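Local coordinates for uncharacterized conserved protein (Staphylococcus epidermidis, PDB 3FRM) that is of unknown function but is probably related to the GNAT acetyltransferases, at residues Ser5-Lys10 with Pro220-Ala225; Lys25-Leu30 with Lys61-Asn66; Val179-Thr184 with Ile188-Phe193. One frame throughout, in Å; residues are numbered along the deposited sequence.

Interaction 1: residues Ser5-Lys10 with Pro220-Ala225; sequences SKITFK and PVILVA
The phenyl ring of F9 meets V224 through its CE2 and CD2 atoms. F9 CE2 lies 3.6 Å from V224 CG2, and F9 CD2 lies 4.1 Å from the same methyl. The methyl comes in obliquely, and the two side chains cross at about a right angle. The puckered ring of P220 meets I7. The CD1 tip of I7 sits against the CB and CG corner of that ring, with I7 CD1 3.4 Å from P220 CB. I7 CD1 also lies 3.8 Å from I222 CG2, so one methyl touches both residues. In I7 the CG1 branch stands beside the backbone N (chi1 -75°) and runs on extended to CD1, which carries the tip to the proline. No hydrogen bond joins the two segments. The loop end is shaped locally by an ST turn, in which T8 OG1 accepts from K10 N at 3.0 Å. Alternate residues P220, I222 and V224 point toward a segment running in nearly the same direction. The N-terminal loop lies over strands 221-225 and 96-105: I7 also touches V104, F9 touches L102, and I12 packs on I222 and V224.

Interaction 2: residues Lys25-Leu30 with Lys61-Asn66; sequences KAIYLL and KKMHLN
M63, L29 and H64 carry most of this contact, with I27 beside them. M63 is a selenomethionine, and its terminal CE methyl does the touching. CG stands beside the backbone N (chi1 -71°). The chain then runs straight through chi2 and bends at its last torsion, which brings CE against I27 and L29. M63 CE lies 3.7 Å from L29 CD1 and 3.9 Å from I27 CG2. L29 CD2 and M63 CE are modelled too close, so the fine detail of this packing is doubtful. H64 meets the same leucine from its ring edge. L29 CD1 lies in the imidazole plane, 3.9 Å from H64 NE2 and 3.9 Å from H64 CD2. The contact buries NE2, which has no polar partner in the model. H64 ND1 is hydrogen-bonded to the backbone O of H71, and the two histidine rings also meet, their planes at about 45°. The H71 bond probably helps fix the rotation of the H64 ring. I27 and L29 lie on the same face of strand 25-29, and both also touch I19 of strand 17-21. The strand and helix axes run 10.7 Å apart at an angle of 16°. This is the nearly parallel packing of a helix on a sheet familiar from alpha/beta folds: helix 50-66 lies here over the end of the sheet formed by strands 17-21 and 25-29.

Interaction 3: residues Val179-Thr184 with Ile188-Phe193; sequences VDIIMT and IEIDGF
I182 N donates to E189 O at 2.8 Å, the shortest polar bond across this hairpin, with the donor in the carbonyl plane. The return bond runs from E189 N to I182 O at 2.9 Å and is almost straight (175°). D180 and D191 form the second hydrogen-bonded pair. D180 N meets D191 O at 2.9 Å, nearly end-on to the carbonyl. The return bond, D191 N to D180 O at 3.0 Å, is more bent (137°). I181 with I190 and M183 with I188 are the non-hydrogen-bonded pairs, and their side chains share one face. There I181 CG2 touches I190 CG2 at 3.5 Å, and the selenomethionine M183 lays its CG 3.7 Å from I188 CD1. On the other face I182 runs alongside E189, whose OE1 accepts from Y13 N. D180 turns its OD2 to the Y132 hydroxyl. At the open end of the hairpin V179 CG2, anti to the backbone N (chi1 59° for CG1), packs 3.7 Å from I190 CB, and the chain turns a corner at G192, where phi is positive. Strand 174-183 is flanked by strand 165-171 in the sheet, and strand 188-195 by strand 221-225. Helix 204-216 packs on I188, I190 and V179.

In the fold
All three contacts reach one mixed sheet. Interaction 2 lies toward its 17-21 end. Interactions 1 and 3 lie further along and are neighbours, because strands 221-225 and 188-195 pair directly: I222 N to I188 O and I190 N to I222 O are probable hydrogen bonds. Their centres are 11 Å apart. Interaction 2 is centred 26 Å from interaction 1 and 25 Å from interaction 3, and touches neither. Along the chain, interaction 2 closes before interaction 3 opens, and both fall between the two segments of interaction 1. Interaction 1 thus brings the DUF5613 range onto the GNAT range, consistent with two acetyltransferase-like parts sharing a sheet.

Interaction 1: residues Ser5-Lys10 with Pro220-Ala225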
# COMPACT_ATOMS: atom_id res chain seq x y z
N SER A 5 14.44 -11.09 -14.42
CA SER A 5 14.97 -11.56 -13.13
C SER A 5 16.12 -10.70 -12.66
O SER A 5 16.11 -10.20 -11.54
CB SER A 5 15.43 -13.02 -13.25
OG SER A 5 15.93 -13.32 -14.55
N LYS A 6 17.10 -10.47 -13.53
CA LYS A 6 18.29 -9.71 -13.15
C LYS A 6 18.04 -8.23 -12.83
O LYS A 6 18.92 -7.55 -12.29
CB LYS A 6 19.44 -9.91 -14.15
CG LYS A 6 19.31 -9.28 -15.56
CD LYS A 6 19.85 -10.19 -16.72
CE LYS A 6 21.01 -11.17 -16.34
NZ LYS A 6 22.30 -10.50 -15.94
N ILE A 7 16.84 -7.73 -13.12
CA ILE A 7 16.62 -6.30 -12.88
C ILE A 7 16.82 -5.89 -11.41
O ILE A 7 16.42 -6.60 -10.50
CB ILE A 7 15.27 -5.86 -13.44
CG1 ILE A 7 15.38 -5.78 -14.97
CG2 ILE A 7 14.85 -4.48 -12.90
CD1 ILE A 7 14.06 -5.64 -15.66
N THR A 8 17.50 -4.76 -11.19
CA THR A 8 17.64 -4.22 -9.84
C THR A 8 17.39 -2.72 -9.71
O THR A 8 17.15 -1.99 -10.69
CB THR A 8 19.02 -4.54 -9.16
OG1 THR A 8 19.96 -3.48 -9.41
CG2 THR A 8 19.59 -5.90 -9.56
N PHE A 9 17.48 -2.27 -8.48
CA PHE A 9 17.35 -0.87 -8.18
C PHE A 9 18.30 0.02 -8.97
O PHE A 9 18.04 1.22 -9.14
CB PHE A 9 17.52 -0.64 -6.69
CG PHE A 9 16.21 -0.65 -5.93
CD1 PHE A 9 15.81 -1.80 -5.21
CD2 PHE A 9 15.41 0.49 -5.88
CE1 PHE A 9 14.62 -1.82 -4.49
CE2 PHE A 9 14.23 0.48 -5.18
CZ PHE A 9 13.82 -0.68 -4.49
N LYS A 10 19.40 -0.57 -9.44
CA LYS A 10 20.39 0.16 -10.25
C LYS A 10 19.76 0.64 -11.56
O LYS A 10 20.16 1.65 -12.11
CB LYS A 10 21.63 -0.69 -10.50
CG LYS A 10 22.60 -0.72 -9.32
CD LYS A 10 22.84 -2.16 -8.85
CE LYS A 10 23.74 -2.95 -9.83
NZ LYS A 10 23.39 -4.39 -9.88
N PRO A 220 11.47 -5.35 -20.49
CA PRO A 220 10.71 -5.32 -19.26
C PRO A 220 10.27 -3.91 -18.88
O PRO A 220 10.98 -2.89 -19.15
CB PRO A 220 11.73 -5.77 -18.20
CG PRO A 220 12.85 -6.47 -18.97
CD PRO A 220 12.61 -6.28 -20.44
N VAL A 221 9.15 -3.82 -18.19
CA VAL A 221 8.79 -2.54 -17.66
C VAL A 221 8.76 -2.50 -16.14
O VAL A 221 8.29 -3.47 -15.51
CB VAL A 221 7.64 -1.80 -18.43
CG1 VAL A 221 6.89 -2.71 -19.34
CG2 VAL A 221 6.76 -0.88 -17.49
N ILE A 222 9.33 -1.43 -15.59
CA ILE A 222 9.66 -1.39 -14.21
C ILE A 222 9.37 -0.02 -13.61
O ILE A 222 9.25 1.01 -14.33
CB ILE A 222 11.17 -1.67 -14.01
CG1 ILE A 222 12.00 -0.40 -14.29
CG2 ILE A 222 11.61 -2.92 -14.81
CD1 ILE A 222 13.49 -0.57 -14.17
N LEU A 223 9.20 -0.04 -12.30
CA LEU A 223 8.81 1.11 -11.53
C LEU A 223 9.19 0.89 -10.09
O LEU A 223 9.38 -0.28 -9.66
CB LEU A 223 7.33 1.33 -11.62
CG LEU A 223 6.41 0.34 -10.93
CD1 LEU A 223 6.02 0.91 -9.58
CD2 LEU A 223 5.16 0.10 -11.78
N VAL A 224 9.26 2.00 -9.37
CA VAL A 224 9.46 1.98 -7.96
C VAL A 224 8.32 2.71 -7.31
O VAL A 224 7.97 3.76 -7.73
CB VAL A 224 10.78 2.70 -7.60
CG1 VAL A 224 10.67 3.38 -6.25
CG2 VAL A 224 11.96 1.71 -7.63
N ALA A 225 7.77 2.17 -6.23
CA ALA A 225 6.68 2.84 -5.50
C ALA A 225 6.96 2.89 -4.03
O ALA A 225 7.51 1.92 -3.47
CB ALA A 225 5.36 2.12 -5.72

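Interaction 2: residues Lys25-Leu30 with Lys61-Asn66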
# COMPACT_ATOMS: atom_id res chain seq x y z
N LYS A 25 28.54 4.71 -1.24
CA LYS A 25 27.45 5.67 -1.51
C LYS A 25 27.60 6.53 -2.78
O LYS A 25 28.69 6.85 -3.21
CB LYS A 25 27.33 6.63 -0.34
CG LYS A 25 28.67 7.26 -0.01
CD LYS A 25 28.61 8.72 -0.06
CE LYS A 25 29.90 9.37 0.58
NZ LYS A 25 31.17 8.80 0.05
N ALA A 26 26.47 6.91 -3.34
CA ALA A 26 26.40 7.85 -4.44
C ALA A 26 25.77 9.08 -3.84
O ALA A 26 24.81 8.95 -3.10
CB ALA A 26 25.50 7.28 -5.59
N ILE A 27 26.31 10.25 -4.10
CA ILE A 27 25.71 11.52 -3.65
C ILE A 27 25.11 12.31 -4.84
O ILE A 27 25.79 12.52 -5.81
CB ILE A 27 26.76 12.38 -3.03
CG1 ILE A 27 27.34 11.70 -1.78
CG2 ILE A 27 26.23 13.81 -2.80
CD1 ILE A 27 28.24 12.63 -0.98
N TYR A 28 23.84 12.70 -4.77
CA TYR A 28 23.18 13.41 -5.86
C TYR A 28 22.71 14.77 -5.33
O TYR A 28 22.21 14.89 -4.22
CB TYR A 28 21.98 12.61 -6.31
CG TYR A 28 22.32 11.37 -7.11
CD1 TYR A 28 22.26 11.39 -8.49
CD2 TYR A 28 22.72 10.20 -6.49
CE1 TYR A 28 22.56 10.26 -9.26
CE2 TYR A 28 23.05 9.06 -7.23
CZ TYR A 28 22.95 9.11 -8.63
OH TYR A 28 23.26 8.02 -9.40
N LEU A 29 22.85 15.79 -6.18
CA LEU A 29 22.45 17.12 -5.98
C LEU A 29 21.98 17.69 -7.32
O LEU A 29 22.47 17.27 -8.38
CB LEU A 29 23.68 17.91 -5.59
CG LEU A 29 24.07 18.34 -4.18
CD1 LEU A 29 23.76 17.36 -3.10
CD2 LEU A 29 25.54 18.59 -4.27
N LEU A 30 21.08 18.68 -7.25
CA LEU A 30 20.69 19.44 -8.38
C LEU A 30 20.66 20.91 -7.91
O LEU A 30 19.62 21.44 -7.50
CB LEU A 30 19.35 18.99 -8.91
CG LEU A 30 18.86 19.56 -10.25
CD1 LEU A 30 19.80 19.28 -11.40
CD2 LEU A 30 17.48 18.99 -10.65
N LYS A 61 24.37 17.86 5.56
CA LYS A 61 23.85 19.10 6.15
C LYS A 61 24.59 20.32 5.57
O LYS A 61 23.98 21.33 5.19
CB LYS A 61 23.94 19.04 7.69
CG LYS A 61 23.33 20.27 8.42
CD LYS A 61 23.34 20.18 10.01
CE LYS A 61 22.87 18.76 10.48
NZ LYS A 61 23.01 18.49 12.00
N LYS A 62 25.91 20.21 5.44
CA LYS A 62 26.72 21.30 4.86
C LYS A 62 26.48 21.48 3.37
O LYS A 62 26.21 22.58 2.88
CB LYS A 62 28.19 21.07 5.15
CG LYS A 62 28.62 21.68 6.47
CD LYS A 62 30.14 21.70 6.62
CE LYS A 62 30.66 20.54 7.53
NZ LYS A 62 30.46 20.77 9.00
N MSE A 63 26.53 20.40 2.62
CA MSE A 63 26.25 20.53 1.20
C MSE A 63 24.94 21.20 0.96
O MSE A 63 24.84 22.11 0.15
CB MSE A 63 26.25 19.16 0.53
CG MSE A 63 27.62 18.64 0.47
SE MSE A 63 27.93 17.03 -0.56
CE MSE A 63 27.39 17.52 -2.37
N HIS A 64 23.91 20.73 1.65
CA HIS A 64 22.59 21.15 1.33
C HIS A 64 22.43 22.60 1.70
O HIS A 64 21.95 23.42 0.86
CB HIS A 64 21.58 20.23 2.01
CG HIS A 64 21.32 18.95 1.26
ND1 HIS A 64 20.31 18.08 1.60
CD2 HIS A 64 21.90 18.42 0.15
CE1 HIS A 64 20.29 17.07 0.75
NE2 HIS A 64 21.25 17.25 -0.13
N LEU A 65 22.85 22.97 2.92
CA LEU A 65 22.72 24.38 3.29
C LEU A 65 23.50 25.30 2.35
O LEU A 65 23.11 26.43 2.09
CB LEU A 65 23.13 24.63 4.74
CG LEU A 65 22.13 24.13 5.76
CD1 LEU A 65 22.74 24.24 7.19
CD2 LEU A 65 20.84 24.96 5.65
N ASN A 66 24.65 24.83 1.87
CA ASN A 66 25.42 25.62 0.91
C ASN A 66 24.65 26.01 -0.37
O ASN A 66 24.90 27.08 -0.92
CB ASN A 66 26.72 24.91 0.58
CG ASN A 66 27.61 25.70 -0.37
OD1 ASN A 66 28.19 26.73 -0.01
ND2 ASN A 66 27.75 25.17 -1.58

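Interaction 3: residues Val179-Thr184 with Ile188-Phe193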
# COMPACT_ATOMS: atom_id res chain seq x y z
N VAL A 179 1.49 9.70 -17.32
CA VAL A 179 2.59 8.88 -16.84
C VAL A 179 3.82 9.40 -17.50
O VAL A 179 3.72 9.94 -18.59
CB VAL A 179 2.36 7.35 -17.15
CG1 VAL A 179 2.20 7.07 -18.72
CG2 VAL A 179 3.43 6.48 -16.49
N ASP A 180 4.94 9.26 -16.82
CA ASP A 180 6.29 9.48 -17.35
C ASP A 180 6.96 8.15 -17.68
O ASP A 180 6.80 7.17 -16.97
CB ASP A 180 7.14 10.08 -16.26
CG ASP A 180 6.70 11.44 -15.91
OD1 ASP A 180 7.51 12.18 -15.34
OD2 ASP A 180 5.54 11.80 -16.25
N ILE A 181 7.73 8.15 -18.77
CA ILE A 181 8.47 6.99 -19.16
C ILE A 181 9.90 7.36 -19.45
O ILE A 181 10.17 8.35 -20.11
CB ILE A 181 7.84 6.20 -20.37
CG1 ILE A 181 7.46 7.14 -21.50
CG2 ILE A 181 6.60 5.46 -19.94
CD1 ILE A 181 6.03 7.70 -21.40
N ILE A 182 10.78 6.51 -18.94
CA ILE A 182 12.20 6.64 -19.08
C ILE A 182 12.63 5.37 -19.79
O ILE A 182 12.50 4.24 -19.25
CB ILE A 182 12.92 6.72 -17.70
CG1 ILE A 182 12.48 7.94 -16.91
CG2 ILE A 182 14.44 6.75 -17.86
CD1 ILE A 182 11.56 7.55 -15.75
N MSE A 183 13.17 5.56 -20.99
CA MSE A 183 13.54 4.43 -21.82
C MSE A 183 15.03 4.20 -21.90
O MSE A 183 15.79 5.13 -21.94
CB MSE A 183 12.98 4.64 -23.20
CG MSE A 183 11.57 5.09 -23.11
SE MSE A 183 10.94 5.49 -24.88
CE MSE A 183 11.86 7.23 -25.15
N THR A 184 15.42 2.94 -21.92
CA THR A 184 16.80 2.61 -22.05
C THR A 184 16.75 1.48 -23.03
O THR A 184 15.70 1.12 -23.53
CB THR A 184 17.39 2.14 -20.69
OG1 THR A 184 16.45 1.30 -20.01
CG2 THR A 184 17.70 3.32 -19.76
N ILE A 188 12.20 -0.33 -19.69
CA ILE A 188 11.46 0.88 -19.61
C ILE A 188 10.85 1.11 -18.22
O ILE A 188 10.27 0.21 -17.59
CB ILE A 188 10.48 0.96 -20.77
CG1 ILE A 188 9.53 2.13 -20.68
CG2 ILE A 188 9.77 -0.36 -20.99
CD1 ILE A 188 9.14 2.48 -22.11
N GLU A 189 11.03 2.33 -17.71
CA GLU A 189 10.57 2.64 -16.40
C GLU A 189 9.45 3.64 -16.48
O GLU A 189 9.53 4.61 -17.24
CB GLU A 189 11.70 3.19 -15.56
CG GLU A 189 11.37 3.34 -14.11
CD GLU A 189 12.32 4.33 -13.44
OE1 GLU A 189 13.52 4.29 -13.81
OE2 GLU A 189 11.88 5.15 -12.57
N ILE A 190 8.39 3.36 -15.73
CA ILE A 190 7.34 4.32 -15.56
C ILE A 190 7.48 5.03 -14.20
O ILE A 190 8.13 4.53 -13.29
CB ILE A 190 5.91 3.76 -15.84
CG1 ILE A 190 5.59 2.52 -15.03
CG2 ILE A 190 5.77 3.32 -17.31
CD1 ILE A 190 4.09 2.26 -14.90
N ASP A 191 6.91 6.21 -14.12
CA ASP A 191 7.01 7.00 -12.95
C ASP A 191 5.90 8.04 -13.03
O ASP A 191 5.54 8.49 -14.12
CB ASP A 191 8.37 7.70 -12.93
CG ASP A 191 8.67 8.37 -11.61
OD1 ASP A 191 8.99 9.59 -11.64
OD2 ASP A 191 8.55 7.72 -10.54
N GLY A 192 5.35 8.40 -11.88
CA GLY A 192 4.42 9.53 -11.82
C GLY A 192 3.08 9.15 -12.42
O GLY A 192 2.36 10.01 -12.88
N PHE A 193 2.75 7.85 -12.41
CA PHE A 193 1.50 7.42 -13.00
C PHE A 193 0.29 7.90 -12.18
O PHE A 193 0.27 7.76 -10.98
CB PHE A 193 1.50 5.91 -13.16
CG PHE A 193 0.17 5.36 -13.55
CD1 PHE A 193 -0.06 4.94 -14.86
CD2 PHE A 193 -0.86 5.29 -12.62
CE1 PHE A 193 -1.29 4.41 -15.21
CE2 PHE A 193 -2.11 4.83 -12.98
CZ PHE A 193 -2.34 4.39 -14.29